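Local coordinates for Alpha/beta hydrolase (Pseudomonas aeruginosa PAO1, PDB 4R1D), which probably acts as a lipase-like alpha/beta hydrolase effector of the H2 type VI secretion system, binds calcium and is neutralised by its immunity partner Tli4, at residues A130-S142 and Y200-L212. Numbering follows the deposited sequence. Where two conformers were deposited one is given.
Sequences AARLRGWGKVMRS and YQFDVWCAGYNWL. With CA (calcium ion), chain C.
Arg134 and Trp136 pack against an outermost strand, 201-206, of the parallel sheet of an alpha/beta hydrolase fold, and both grip Val204 O. Arg134 NH1 lies 3.0 Å from that oxygen and Trp136 NE1 likewise 3.0 Å; they come from opposite faces of the carbonyl plane, the indole N-H being the straighter donor at 165°. Val204 O thus takes two side-chain N-H donors. Tryptophan suits its place because the indole offers one N-H in its ring plane while CZ2 packs on Val204 CB. Arginine does several jobs at once: the chain bends at chi2 (-86°), which lays CD over the centre of the six-membered ring of Trp205, 3.7 Å from its centroid, a CH-pi contact. Farther out, Asp203 CB lies over one face of the guanidinium; Arg134 NH2 and Asp203 OD2 form a long salt bridge (3.9 Å), by charge alone, since the oxygen lies well out of the guanidinium plane. Asp203 OD1 and Phe202 O bind the calcium together with Glu152 and Asp156; Glu152 also forms a salt bridge with Arg134, tying the loop to the metal site, while Tyr234 hydrogen-bonds Asp203 OD2.

Helix 128-133 ends in a Schellman motif at Gly135, whose positive phi favours glycine and whose bare CA lets Cys206 lie close. Into this hollow the strand presses Cys206: its CB sits 3.2 Å from Gly135 O, and its backbone N donates to Arg134 O. The small cysteine sulfur packs against both methyls of Val139, SG 3.5 Å from CG1, which also meets the bare CA of Gly208. Lysine is long enough to span the strand's end: extended beyond CG, Lys138 NZ hydrogen-bonds Cys206 O at 3.1 Å, nearly in line with its carbonyl, while a water accepts from NZ and donates to Gly208 O.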
loop_
_atom_site.group_PDB
_atom_site.type_symbol
_atom_site.label_atom_id
_atom_site.label_comp_id
_atom_site.label_asym_id
_atom_site.label_seq_id
_atom_site.Cartn_x
_atom_site.Cartn_y
_atom_site.Cartn_z
ATOM N N ALA A 130 25.217 1.610 -3.692
ATOM C CA ALA A 130 24.821 2.858 -4.323
ATOM C C ALA A 130 23.344 2.818 -4.703
ATOM O O ALA A 130 22.622 3.768 -4.453
ATOM C CB ALA A 130 25.679 3.130 -5.553
ATOM N N ALA A 131 22.917 1.707 -5.300
ATOM C CA ALA A 131 21.519 1.518 -5.688
ATOM C C ALA A 131 20.629 1.532 -4.449
ATOM O O ALA A 131 19.507 2.033 -4.494
ATOM C CB ALA A 131 21.349 0.216 -6.476
ATOM N N ARG A 132 21.130 0.987 -3.340
ATOM C CA ARG A 132 20.390 1.026 -2.079
ATOM C C ARG A 132 20.199 2.476 -1.614
ATOM O O ARG A 132 19.100 2.887 -1.240
ATOM C CB ARG A 132 21.117 0.185 -1.019
ATOM C CG ARG A 132 20.587 0.296 0.395
ATOM C CD ARG A 132 19.732 -0.893 0.793
ATOM N NE ARG A 132 20.168 -2.186 0.252
ATOM C CZ ARG A 132 19.302 -3.111 -0.149
ATOM N NH1 ARG A 132 18.002 -2.849 -0.053
ATOM N NH2 ARG A 132 19.704 -4.271 -0.648
ATOM N N LEU A 133 21.272 3.262 -1.653
ATOM C CA LEU A 133 21.179 4.675 -1.308
ATOM C C LEU A 133 20.192 5.397 -2.213
ATOM O O LEU A 133 19.498 6.320 -1.775
ATOM C CB LEU A 133 22.547 5.350 -1.396
ATOM C CG LEU A 133 23.434 5.048 -0.188
ATOM C CD1 LEU A 133 24.858 5.559 -0.421
ATOM C CD2 LEU A 133 22.834 5.642 1.084
ATOM N N ARG A 134 20.139 4.978 -3.471
ATOM C CA ARG A 134 19.206 5.576 -4.430
ATOM C C ARG A 134 17.772 5.096 -4.203
ATOM O O ARG A 134 16.866 5.516 -4.920
ATOM C CB ARG A 134 19.596 5.240 -5.870
ATOM C CG ARG A 134 20.986 5.682 -6.294
ATOM C CD ARG A 134 21.013 7.096 -6.796
ATOM N NE ARG A 134 22.240 7.324 -7.562
ATOM C CZ ARG A 134 22.367 7.027 -8.851
ATOM N NH1 ARG A 134 21.334 6.504 -9.513
ATOM N NH2 ARG A 134 23.524 7.249 -9.475
ATOM N N GLY A 135 17.579 4.189 -3.245
ATOM C CA GLY A 135 16.245 3.713 -2.897
ATOM C C GLY A 135 15.666 2.606 -3.768
ATOM O O GLY A 135 14.462 2.310 -3.708
ATOM N N TRP A 136 16.505 1.964 -4.566
ATOM C CA TRP A 136 15.994 0.961 -5.495
ATOM C C TRP A 136 15.458 -0.284 -4.778
ATOM O O TRP A 136 14.757 -1.086 -5.383
ATOM C CB TRP A 136 17.062 0.546 -6.503
ATOM C CG TRP A 136 17.490 1.629 -7.461
ATOM C CD1 TRP A 136 17.332 2.985 -7.327
ATOM C CD2 TRP A 136 18.169 1.424 -8.697
ATOM N NE1 TRP A 136 17.864 3.631 -8.428
ATOM C CE2 TRP A 136 18.384 2.692 -9.278
ATOM C CE3 TRP A 136 18.610 0.286 -9.374
ATOM C CZ2 TRP A 136 19.032 2.850 -10.503
ATOM C CZ3 TRP A 136 19.249 0.445 -10.594
ATOM C CH2 TRP A 136 19.455 1.719 -11.141
ATOM N N GLY A 137 15.787 -0.432 -3.492
ATOM C CA GLY A 137 15.296 -1.558 -2.717
ATOM C C GLY A 137 13.955 -1.260 -2.069
ATOM O O GLY A 137 13.481 -2.016 -1.228
ATOM N N LYS A 138 13.354 -0.139 -2.446
ATOM C CA LYS A 138 12.045 0.246 -1.925
ATOM C C LYS A 138 10.898 -0.386 -2.691
ATOM O O LYS A 138 9.764 -0.373 -2.217
ATOM C CB LYS A 138 11.853 1.752 -2.057
ATOM C CG LYS A 138 12.647 2.602 -1.099
ATOM C CD LYS A 138 12.547 4.049 -1.529
ATOM C CE LYS A 138 13.499 4.943 -0.727
ATOM N NZ LYS A 138 13.373 6.376 -1.132
ATOM N N VAL A 139 11.178 -0.889 -3.889
ATOM C CA VAL A 139 10.111 -1.262 -4.821
ATOM C C VAL A 139 10.261 -2.667 -5.407
ATOM O O VAL A 139 11.344 -3.253 -5.376
ATOM C CB VAL A 139 9.998 -0.246 -5.982
ATOM C CG1 VAL A 139 9.643 1.125 -5.446
ATOM C CG2 VAL A 139 11.295 -0.207 -6.783
ATOM N N MET A 140 9.164 -3.190 -5.954
ATOM C CA MET A 140 9.144 -4.531 -6.531
ATOM C C MET A 140 10.290 -4.696 -7.533
ATOM O O MET A 140 10.413 -3.936 -8.502
ATOM C CB MET A 140 7.793 -4.788 -7.199
ATOM C CG MET A 140 7.570 -6.216 -7.639
ATOM S SD MET A 140 5.896 -6.411 -8.281
ATOM C CE MET A 140 5.890 -8.169 -8.607
ATOM N N ARG A 141 11.137 -5.688 -7.294
ATOM C CA ARG A 141 12.381 -5.777 -8.054
ATOM C C ARG A 141 12.191 -6.041 -9.549
ATOM O O ARG A 141 12.676 -5.280 -10.382
ATOM C CB ARG A 141 13.324 -6.820 -7.455
ATOM C CG ARG A 141 14.544 -6.999 -8.326
ATOM C CD ARG A 141 15.759 -7.387 -7.539
ATOM N NE ARG A 141 15.507 -8.495 -6.638
ATOM C CZ ARG A 141 15.065 -9.692 -7.007
ATOM N NH1 ARG A 141 14.796 -9.946 -8.276
ATOM N NH2 ARG A 141 14.889 -10.635 -6.092
ATOM N N SER A 142 11.501 -7.120 -9.885
ATOM C CA SER A 142 11.323 -7.487 -11.294
ATOM C C SER A 142 10.602 -6.403 -12.095
ATOM O O SER A 142 10.918 -6.154 -13.261
ATOM C CB SER A 142 10.560 -8.812 -11.410
ATOM O OG SER A 142 9.232 -8.663 -10.930
ATOM N N TYR A 200 24.410 16.769 -19.411
ATOM C CA TYR A 200 23.904 16.564 -18.052
ATOM C C TYR A 200 24.242 15.185 -17.502
ATOM O O TYR A 200 24.386 14.235 -18.259
ATOM C CB TYR A 200 22.390 16.755 -18.014
ATOM C CG TYR A 200 21.959 18.147 -18.367
ATOM C CD1 TYR A 200 21.809 19.121 -17.388
ATOM C CD2 TYR A 200 21.715 18.496 -19.687
ATOM C CE1 TYR A 200 21.415 20.406 -17.715
ATOM C CE2 TYR A 200 21.322 19.771 -20.021
ATOM C CZ TYR A 200 21.177 20.721 -19.035
ATOM O OH TYR A 200 20.784 21.989 -19.385
ATOM N N GLN A 201 24.381 15.085 -16.181
ATOM C CA GLN A 201 24.563 13.786 -15.539
ATOM C C GLN A 201 23.248 13.336 -14.911
ATOM O O GLN A 201 22.783 13.919 -13.924
ATOM C CB GLN A 201 25.668 13.837 -14.477
ATOM C CG GLN A 201 27.061 14.137 -15.029
ATOM C CD GLN A 201 27.260 15.605 -15.379
ATOM O OE1 GLN A 201 26.514 16.467 -14.921
ATOM N NE2 GLN A 201 28.267 15.892 -16.195
ATOM N N PHE A 202 22.638 12.310 -15.492
ATOM C CA PHE A 202 21.364 11.823 -14.993
ATOM C C PHE A 202 21.643 10.740 -13.970
ATOM O O PHE A 202 22.532 9.923 -14.166
ATOM C CB PHE A 202 20.528 11.241 -16.127
ATOM C CG PHE A 202 20.223 12.222 -17.225
ATOM C CD1 PHE A 202 19.032 12.937 -17.222
ATOM C CD2 PHE A 202 21.126 12.435 -18.258
ATOM C CE1 PHE A 202 18.747 13.839 -18.234
ATOM C CE2 PHE A 202 20.845 13.343 -19.275
ATOM C CZ PHE A 202 19.654 14.038 -19.264
ATOM N N ASP A 203 20.891 10.748 -12.879
ATOM C CA ASP A 203 20.927 9.678 -11.881
ATOM C C ASP A 203 19.482 9.330 -11.529
ATOM O O ASP A 203 18.675 10.231 -11.292
ATOM C CB ASP A 203 21.596 10.159 -10.595
ATOM C CG ASP A 203 23.106 10.286 -10.710
ATOM O OD1 ASP A 203 23.728 9.572 -11.521
ATOM O OD2 ASP A 203 23.677 11.094 -9.947
ATOM N N VAL A 204 19.164 8.042 -11.474
ATOM C CA VAL A 204 17.793 7.624 -11.160
ATOM C C VAL A 204 17.636 7.361 -9.665
ATOM O O VAL A 204 18.333 6.514 -9.108
ATOM C CB VAL A 204 17.414 6.340 -11.910
ATOM C CG1 VAL A 204 15.971 5.936 -11.582
ATOM C CG2 VAL A 204 17.592 6.530 -13.440
ATOM N N TRP A 205 16.703 8.077 -9.038
ATOM C CA TRP A 205 16.396 7.910 -7.621
ATOM C C TRP A 205 14.991 7.341 -7.523
ATOM O O TRP A 205 14.147 7.638 -8.359
ATOM C CB TRP A 205 16.453 9.257 -6.901
ATOM C CG TRP A 205 17.833 9.827 -6.859
ATOM C CD1 TRP A 205 18.500 10.428 -7.887
ATOM C CD2 TRP A 205 18.720 9.852 -5.731
ATOM N NE1 TRP A 205 19.748 10.834 -7.465
ATOM C CE2 TRP A 205 19.910 10.482 -6.149
ATOM C CE3 TRP A 205 18.624 9.399 -4.409
ATOM C CZ2 TRP A 205 20.994 10.682 -5.293
ATOM C CZ3 TRP A 205 19.702 9.593 -3.557
ATOM C CH2 TRP A 205 20.877 10.223 -4.007
ATOM N N CYS A 206 14.746 6.521 -6.510
ATOM C CA CYS A 206 13.496 5.773 -6.430
ATOM C C CYS A 206 12.602 6.297 -5.313
ATOM O O CYS A 206 12.879 6.070 -4.132
ATOM C CB CYS A 206 13.789 4.302 -6.180
ATOM S SG CYS A 206 12.323 3.237 -6.255
ATOM N N ALA A 207 11.534 6.987 -5.697
ATOM C CA ALA A 207 10.626 7.583 -4.724
ATOM C C ALA A 207 9.502 6.637 -4.335
ATOM O O ALA A 207 8.326 6.908 -4.591
ATOM C CB ALA A 207 10.056 8.891 -5.262
ATOM N N GLY A 208 9.857 5.519 -3.711
ATOM C CA GLY A 208 8.836 4.625 -3.180
ATOM C C GLY A 208 7.951 5.393 -2.205
ATOM O O GLY A 208 8.392 6.373 -1.586
ATOM N N TYR A 209 6.703 4.956 -2.052
ATOM C CA TYR A 209 5.765 5.678 -1.205
ATOM C C TYR A 209 4.729 4.749 -0.578
ATOM O O TYR A 209 4.507 3.632 -1.038
ATOM C CB TYR A 209 5.087 6.809 -1.983
ATOM C CG TYR A 209 4.229 6.309 -3.131
ATOM C CD1 TYR A 209 4.758 6.164 -4.404
ATOM C CD2 TYR A 209 2.894 6.009 -2.939
ATOM C CE1 TYR A 209 3.982 5.702 -5.446
ATOM C CE2 TYR A 209 2.100 5.546 -3.984
ATOM C CZ TYR A 209 2.652 5.399 -5.229
ATOM O OH TYR A 209 1.863 4.942 -6.269
ATOM N N ASN A 210 4.117 5.226 0.493
ATOM C CA ASN A 210 3.123 4.464 1.215
ATOM C C ASN A 210 1.828 4.485 0.415
ATOM O O ASN A 210 1.051 5.425 0.518
ATOM C CB ASN A 210 2.940 5.072 2.605
ATOM C CG ASN A 210 1.784 4.460 3.374
ATOM O OD1 ASN A 210 1.150 3.498 2.925
ATOM N ND2 ASN A 210 1.523 5.005 4.568
ATOM N N TRP A 211 1.629 3.452 -0.397
ATOM C CA TRP A 211 0.496 3.396 -1.329
ATOM C C TRP A 211 -0.860 3.191 -0.640
ATOM O O TRP A 211 -1.906 3.353 -1.261
ATOM C CB TRP A 211 0.747 2.334 -2.416
ATOM C CG TRP A 211 1.125 0.996 -1.858
ATOM C CD1 TRP A 211 2.396 0.506 -1.662
ATOM C CD2 TRP A 211 0.229 -0.016 -1.394
ATOM N NE1 TRP A 211 2.333 -0.752 -1.115
ATOM C CE2 TRP A 211 1.014 -1.097 -0.943
ATOM C CE3 TRP A 211 -1.167 -0.121 -1.336
ATOM C CZ2 TRP A 211 0.454 -2.264 -0.421
ATOM C CZ3 TRP A 211 -1.726 -1.291 -0.813
ATOM C CH2 TRP A 211 -0.914 -2.344 -0.363
ATOM N N LEU A 212 -0.853 2.848 0.647
ATOM C CA LEU A 212 -2.114 2.720 1.384
ATOM C C LEU A 212 -2.733 4.072 1.722
ATOM O O LEU A 212 -3.959 4.211 1.834
ATOM C CB LEU A 212 -1.894 1.922 2.669
ATOM C CG LEU A 212 -1.662 0.431 2.431
ATOM C CD1 LEU A 212 -1.037 -0.194 3.664
ATOM C CD2 LEU A 212 -3.014 -0.235 2.108
HETATM CA CA CA C . 24.141 8.257 -13.569
HETATM O O HOH W 1 25.763 7.090 -11.947
HETATM O O HOH W 2 10.771 7.388 -0.895
HETATM O O HOH W 3 26.168 9.941 -13.675
#